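Local coordinates for protein CrRbcX-IIa (Chlamydomonas reinhardtii, PDB 5BS1) that probably acts as a chaperone in the assembly of Rubisco, working as a small all-helical dimer, at residues 24-29 with 70-75; 31-36 with 53-58. One frame throughout, in Å; residues are numbered along the deposited sequence. Where two conformers were deposited one is given.

Contact 1 (24-29 with 70-75); sequences LFTFVA and EWMAAV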
loop_
_atom_site.group_PDB
_atom_site.type_symbol
_atom_site.label_atom_id
_atom_site.label_comp_id
_atom_site.label_asym_id
_atom_site.label_seq_id
_atom_site.Cartn_x
_atom_site.Cartn_y
_atom_site.Cartn_z
ATOM N N LEU A 24 -2.201 -0.647 -7.212
ATOM C CA LEU A 24 -0.879 -1.206 -7.522
ATOM C C LEU A 24 -0.968 -2.316 -8.578
ATOM O O LEU A 24 -0.185 -2.362 -9.531
ATOM C CB LEU A 24 -0.209 -1.723 -6.250
ATOM C CG LEU A 24 1.137 -2.421 -6.441
ATOM C CD1 LEU A 24 2.181 -1.472 -6.999
ATOM C CD2 LEU A 24 1.630 -3.081 -5.165
ATOM N N PHE A 25 -1.928 -3.218 -8.437
ATOM C CA PHE A 25 -2.086 -4.340 -9.343
ATOM C C PHE A 25 -2.463 -3.872 -10.737
ATOM O O PHE A 25 -2.016 -4.439 -11.732
ATOM C CB PHE A 25 -3.084 -5.365 -8.800
ATOM C CG PHE A 25 -2.718 -5.968 -7.443
ATOM C CD1 PHE A 25 -1.419 -5.945 -6.925
ATOM C CD2 PHE A 25 -3.693 -6.621 -6.726
ATOM C CE1 PHE A 25 -1.127 -6.519 -5.685
ATOM C CE2 PHE A 25 -3.408 -7.178 -5.490
ATOM C CZ PHE A 25 -2.121 -7.149 -4.982
ATOM N N THR A 26 -3.274 -2.823 -10.814
ATOM C CA THR A 26 -3.621 -2.252 -12.092
ATOM C C THR A 26 -2.391 -1.702 -12.780
ATOM O O THR A 26 -2.201 -1.902 -13.979
ATOM C CB THR A 26 -4.705 -1.153 -11.929
ATOM O OG1 THR A 26 -5.864 -1.741 -11.292
ATOM C CG2 THR A 26 -5.110 -0.573 -13.275
ATOM N N PHE A 27 -1.544 -0.999 -12.023
ATOM C CA PHE A 27 -0.284 -0.437 -12.537
ATOM C C PHE A 27 0.680 -1.534 -12.962
ATOM O O PHE A 27 1.303 -1.452 -14.031
ATOM C CB PHE A 27 0.339 0.440 -11.447
ATOM C CG PHE A 27 1.672 1.012 -11.817
ATOM C CD1 PHE A 27 1.745 2.174 -12.552
ATOM C CD2 PHE A 27 2.845 0.371 -11.447
ATOM C CE1 PHE A 27 2.989 2.700 -12.892
ATOM C CE2 PHE A 27 4.078 0.891 -11.780
ATOM C CZ PHE A 27 4.143 2.053 -12.500
ATOM N N VAL A 28 0.795 -2.569 -12.141
ATOM C CA VAL A 28 1.623 -3.728 -12.488
ATOM C C VAL A 28 1.157 -4.332 -13.811
ATOM O O VAL A 28 1.985 -4.631 -14.695
ATOM C CB VAL A 28 1.632 -4.793 -11.370
ATOM C CG1 VAL A 28 2.212 -6.115 -11.873
ATOM C CG2 VAL A 28 2.437 -4.279 -10.198
ATOM N N ALA A 29 -0.145 -4.542 -13.934
ATOM C CA ALA A 29 -0.733 -5.100 -15.153
ATOM C C ALA A 29 -0.371 -4.240 -16.363
ATOM O O ALA A 29 -0.051 -4.765 -17.437
ATOM C CB ALA A 29 -2.251 -5.247 -15.045
ATOM N N GLU A 70 -11.591 3.898 -12.352
ATOM C CA GLU A 70 -11.875 5.083 -13.176
ATOM C C GLU A 70 -10.938 5.118 -14.393
ATOM O O GLU A 70 -11.382 5.356 -15.528
ATOM C CB GLU A 70 -11.715 6.365 -12.355
ATOM C CG GLU A 70 -12.111 7.628 -13.111
ATOM C CD GLU A 70 -11.998 8.910 -12.308
ATOM O OE1 GLU A 70 -11.113 9.039 -11.442
ATOM O OE2 GLU A 70 -12.786 9.824 -12.605
ATOM N N TRP A 71 -9.667 4.871 -14.128
ATOM C CA TRP A 71 -8.657 4.732 -15.187
ATOM C C TRP A 71 -9.047 3.628 -16.170
ATOM O O TRP A 71 -9.006 3.807 -17.377
ATOM C CB TRP A 71 -7.305 4.476 -14.552
ATOM C CG TRP A 71 -6.128 4.447 -15.502
ATOM C CD1 TRP A 71 -5.379 5.509 -15.909
ATOM C CD2 TRP A 71 -5.523 3.291 -16.076
ATOM N NE1 TRP A 71 -4.373 5.097 -16.771
ATOM C CE2 TRP A 71 -4.435 3.733 -16.872
ATOM C CE3 TRP A 71 -5.815 1.925 -16.032
ATOM C CZ2 TRP A 71 -3.629 2.860 -17.581
ATOM C CZ3 TRP A 71 -5.003 1.054 -16.734
ATOM C CH2 TRP A 71 -3.929 1.519 -17.495
HETATM N N MSE A 72 -9.456 2.479 -15.645
HETATM C CA MSE A 72 -9.777 1.346 -16.500
HETATM C C MSE A 72 -10.997 1.650 -17.362
HETATM O O MSE A 72 -11.041 1.253 -18.505
HETATM C CB MSE A 72 -10.007 0.096 -15.642
HETATM C CG MSE A 72 -10.133 -1.161 -16.498
HETATM SE SE MSE A 72 -8.468 -1.590 -17.430
HETATM C CE MSE A 72 -7.572 -2.287 -15.845
ATOM N N ALA A 73 -11.988 2.335 -16.813
ATOM C CA ALA A 73 -13.172 2.682 -17.581
ATOM C C ALA A 73 -12.810 3.614 -18.733
ATOM O O ALA A 73 -13.338 3.470 -19.817
ATOM C CB ALA A 73 -14.183 3.359 -16.677
ATOM N N ALA A 74 -11.877 4.513 -18.464
ATOM C CA ALA A 74 -11.351 5.423 -19.508
ATOM C C ALA A 74 -10.620 4.661 -20.596
ATOM O O ALA A 74 -10.793 4.940 -21.787
ATOM C CB ALA A 74 -10.462 6.473 -18.891
ATOM N N VAL A 75 -9.792 3.705 -20.215
ATOM C CA VAL A 75 -9.137 2.870 -21.198
ATOM C C VAL A 75 -10.175 2.119 -22.047
ATOM O O VAL A 75 -10.067 2.065 -23.266
ATOM C CB VAL A 75 -8.150 1.857 -20.565
ATOM C CG1 VAL A 75 -7.535 0.969 -21.615
ATOM C CG2 VAL A 75 -7.049 2.569 -19.796
#
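The indole of W71 meets the methyl of T26 at its six-membered ring: T26 CG2 lies 3.8 Å from W71 CE3 and also 3.8 Å from W71 CZ3, approaching the ring plane obliquely. One face of the indole is occupied from its own helix, where V75 CG2 sits 3.8 Å over it, nearer the ring's border than its centre. At the pyrrole side, NE1 is hydrogen-bonded to the carbonyl oxygen of F58, which helps to fix the rotation of the ring. M72, a selenomethionine, comes to the same methyl: its chain bends at chi2 and chi3, and CE ends 4.0 Å from T26 CG2. One methyl thus touches both the indole and the end of the selenomethionine chain. The first torsion of T26 sorts its two branches. CG2 stands anti to the backbone N and faces helix 69-78, while OG1 stays beside that N (chi1 -58°). There it is within hydrogen-bonding reach of R22 O, the stronger partner, and of G67 O, which must share or alternate its single proton, and it accepts from R90 NH1, so the buried hydroxyl has partners on three parts of the chain. The backbones stay rather far apart here, T26 CA and M72 CA being 8.4 Å from each other. M63, in the loop before helix 69-78, packs on both T26 and W71. R90 of helix 80-96 and L117 of the second subunit also pack on M72, so this buried join of helices 13-38 and 69-78 lies close to the dimer interface.

Contact 2 (31-36 with 53-58); sequences RVVLEQ and LDLMDF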
loop_
_atom_site.group_PDB
_atom_site.type_symbol
_atom_site.label_atom_id
_atom_site.label_comp_id
_atom_site.label_asym_id
_atom_site.label_seq_id
_atom_site.Cartn_x
_atom_site.Cartn_y
_atom_site.Cartn_z
ATOM N N ARG A 31 2.160 -2.243 -16.791
ATOM C CA ARG A 31 3.570 -2.441 -17.124
ATOM C C ARG A 31 3.804 -3.745 -17.827
ATOM O O ARG A 31 4.566 -3.789 -18.792
ATOM C CB ARG A 31 4.458 -2.383 -15.890
ATOM C CG ARG A 31 4.604 -1.014 -15.288
ATOM C CD ARG A 31 5.701 -1.078 -14.226
ATOM N NE ARG A 31 7.049 -1.085 -14.835
ATOM C CZ ARG A 31 8.086 -1.829 -14.443
ATOM N NH1 ARG A 31 9.250 -1.703 -15.075
ATOM N NH2 ARG A 31 7.983 -2.705 -13.454
ATOM N N VAL A 32 3.164 -4.813 -17.362
ATOM C CA VAL A 32 3.265 -6.134 -17.988
ATOM C C VAL A 32 2.806 -6.093 -19.428
ATOM O O VAL A 32 3.503 -6.569 -20.325
ATOM C CB VAL A 32 2.451 -7.204 -17.207
ATOM C CG1 VAL A 32 2.237 -8.484 -18.018
ATOM C CG2 VAL A 32 3.131 -7.527 -15.895
ATOM N N VAL A 33 1.649 -5.499 -19.658
ATOM C CA VAL A 33 1.079 -5.438 -20.985
ATOM C C VAL A 33 1.934 -4.559 -21.887
ATOM O O VAL A 33 2.131 -4.888 -23.041
ATOM C CB VAL A 33 -0.404 -4.996 -20.921
ATOM C CG1 VAL A 33 -0.982 -4.696 -22.305
ATOM C CG2 VAL A 33 -1.235 -6.101 -20.259
ATOM N N LEU A 34 2.428 -3.436 -21.385
ATOM C CA LEU A 34 3.266 -2.577 -22.226
ATOM C C LEU A 34 4.490 -3.342 -22.718
ATOM O O LEU A 34 4.867 -3.226 -23.890
ATOM C CB LEU A 34 3.698 -1.315 -21.497
ATOM C CG LEU A 34 4.387 -0.224 -22.336
ATOM C CD1 LEU A 34 3.484 0.302 -23.437
ATOM C CD2 LEU A 34 4.783 0.914 -21.416
ATOM N N GLU A 35 5.117 -4.114 -21.843
ATOM C CA GLU A 35 6.312 -4.870 -22.201
ATOM C C GLU A 35 5.968 -5.903 -23.264
ATOM O O GLU A 35 6.729 -6.116 -24.222
ATOM C CB GLU A 35 6.891 -5.548 -20.952
ATOM C CG GLU A 35 8.167 -6.348 -21.154
ATOM C CD GLU A 35 8.752 -6.875 -19.842
ATOM O OE1 GLU A 35 8.469 -8.022 -19.456
ATOM O OE2 GLU A 35 9.494 -6.135 -19.157
ATOM N N GLN A 36 4.824 -6.549 -23.088
ATOM C CA GLN A 36 4.364 -7.561 -24.032
ATOM C C GLN A 36 4.100 -6.982 -25.407
ATOM O O GLN A 36 4.343 -7.653 -26.408
ATOM C CB GLN A 36 3.127 -8.260 -23.479
ATOM C CG GLN A 36 3.491 -9.183 -22.328
ATOM C CD GLN A 36 2.280 -9.787 -21.648
ATOM O OE1 GLN A 36 1.149 -9.359 -21.858
ATOM N NE2 GLN A 36 2.520 -10.793 -20.811
ATOM N N LEU A 53 -0.032 2.206 -28.705
ATOM C CA LEU A 53 -0.136 3.664 -28.747
ATOM C C LEU A 53 -1.051 4.166 -27.633
ATOM O O LEU A 53 -0.712 5.106 -26.942
ATOM C CB LEU A 53 -0.642 4.141 -30.098
ATOM C CG LEU A 53 0.233 3.892 -31.333
ATOM C CD1 LEU A 53 -0.491 4.282 -32.609
ATOM C CD2 LEU A 53 1.545 4.651 -31.225
ATOM N N ASP A 54 -2.171 3.472 -27.440
ATOM C CA ASP A 54 -3.162 3.900 -26.443
ATOM C C ASP A 54 -2.622 3.691 -25.026
ATOM O O ASP A 54 -2.810 4.538 -24.149
ATOM C CB ASP A 54 -4.467 3.126 -26.609
ATOM C CG ASP A 54 -5.233 3.488 -27.879
ATOM O OD1 ASP A 54 -5.001 4.570 -28.446
ATOM O OD2 ASP A 54 -6.062 2.685 -28.353
ATOM N N LEU A 55 -1.929 2.583 -24.797
ATOM C CA LEU A 55 -1.400 2.298 -23.473
ATOM C C LEU A 55 -0.342 3.309 -23.097
ATOM O O LEU A 55 -0.334 3.784 -21.959
ATOM C CB LEU A 55 -0.864 0.877 -23.364
ATOM C CG LEU A 55 -0.462 0.421 -21.953
ATOM C CD1 LEU A 55 -1.559 0.653 -20.898
ATOM C CD2 LEU A 55 -0.063 -1.024 -21.962
HETATM N N MSE A 56 0.488 3.693 -24.078
HETATM C CA MSE A 56 1.485 4.739 -23.824
HETATM C C MSE A 56 0.755 6.021 -23.384
HETATM O O MSE A 56 1.193 6.669 -22.442
HETATM C CB MSE A 56 2.332 4.969 -25.084
HETATM C CG MSE A 56 3.331 3.887 -25.479
HETATM SE SE MSE A 56 4.913 3.783 -24.340
HETATM C CE MSE A 56 5.858 5.293 -25.214
ATOM N N ASP A 57 -0.331 6.402 -24.057
ATOM C CA ASP A 57 -1.126 7.595 -23.685
ATOM C C ASP A 57 -1.663 7.492 -22.266
ATOM O O ASP A 57 -1.504 8.419 -21.473
ATOM C CB ASP A 57 -2.324 7.799 -24.601
ATOM C CG ASP A 57 -1.958 8.373 -25.948
ATOM O OD1 ASP A 57 -0.872 8.954 -26.072
ATOM O OD2 ASP A 57 -2.783 8.249 -26.878
ATOM N N PHE A 58 -2.287 6.362 -21.948
ATOM C CA PHE A 58 -2.955 6.212 -20.664
ATOM C C PHE A 58 -2.002 6.085 -19.503
ATOM O O PHE A 58 -2.332 6.521 -18.399
ATOM C CB PHE A 58 -3.959 5.051 -20.676
ATOM C CG PHE A 58 -5.264 5.418 -21.297
ATOM C CD1 PHE A 58 -6.136 6.274 -20.646
ATOM C CD2 PHE A 58 -5.613 4.948 -22.550
ATOM C CE1 PHE A 58 -7.327 6.647 -21.228
ATOM C CE2 PHE A 58 -6.807 5.309 -23.131
ATOM C CZ PHE A 58 -7.668 6.163 -22.469
#
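Both L34 and L55 carry CG anti to the backbone N (chi1 -170° in L34), which extends the two leucines into the gap between their helices. M56 turns the other way: its CG lies beside the backbone N (chi1 -71°), the bend at chi2 lays SE against L34, and the bend at chi3 carries the terminal methyl CE away from it. The setting is a helical hairpin of the RbcX fold, in which helices 13-38 and 46-59, consecutive in the chain, run roughly antiparallel. The axes of segments 31-36 and 53-58 make 143° and come within 10.3 Å. The backbones come nearest where the leucines meet, with L34 CA and L55 CA 6.9 Å apart. The side chains of L34 and L55 cross obliquely, and one branch of L55 does most of the touching: its CD2 rests on the flank of the facing helix and is held by two neighbouring residues. V33 supplies its CG1, 3.8 Å from L55 CD2, from a side chain set at about a right angle to that of L55. M56 likewise crosses L34 at about a right angle, on the more exposed side of the contact, so a buried valine-leucine pair passes into a leucine-selenomethionine pair nearer the solvent. Y52 and L59, on the same helix as M56, also touch L34. V33 also packs on R85, L86 and V89 of helix 80-96. The selenium of M56 sits across the fork of L34, 3.9 Å from CD1 and 4.1 Å from CD2. The closest approach of all is made to backbone: L55 CD2 reaches L34 N at 3.5 Å and L34 CA at 3.7 Å.

In the fold
From the N terminus, helix 13-38 gives both contacts their first segment: 24-29 for contact 1, then 31-36 for contact 2. The chain turns back, and helix 46-59 closes contact 2 after 16 intervening residues. It then passes through a loop into helix 69-78, which returns to the middle of helix 13-38, ahead of the segment used in contact 2, and closes contact 1, a loop of 40 residues within which contact 2 is nested. The centres lie about 11 Å apart, and the second segments touch directly: V75 packs on the ring of F58, and W71 meets L55. Helices 13-38, 46-59 and 69-78 are thereby joined in pairs.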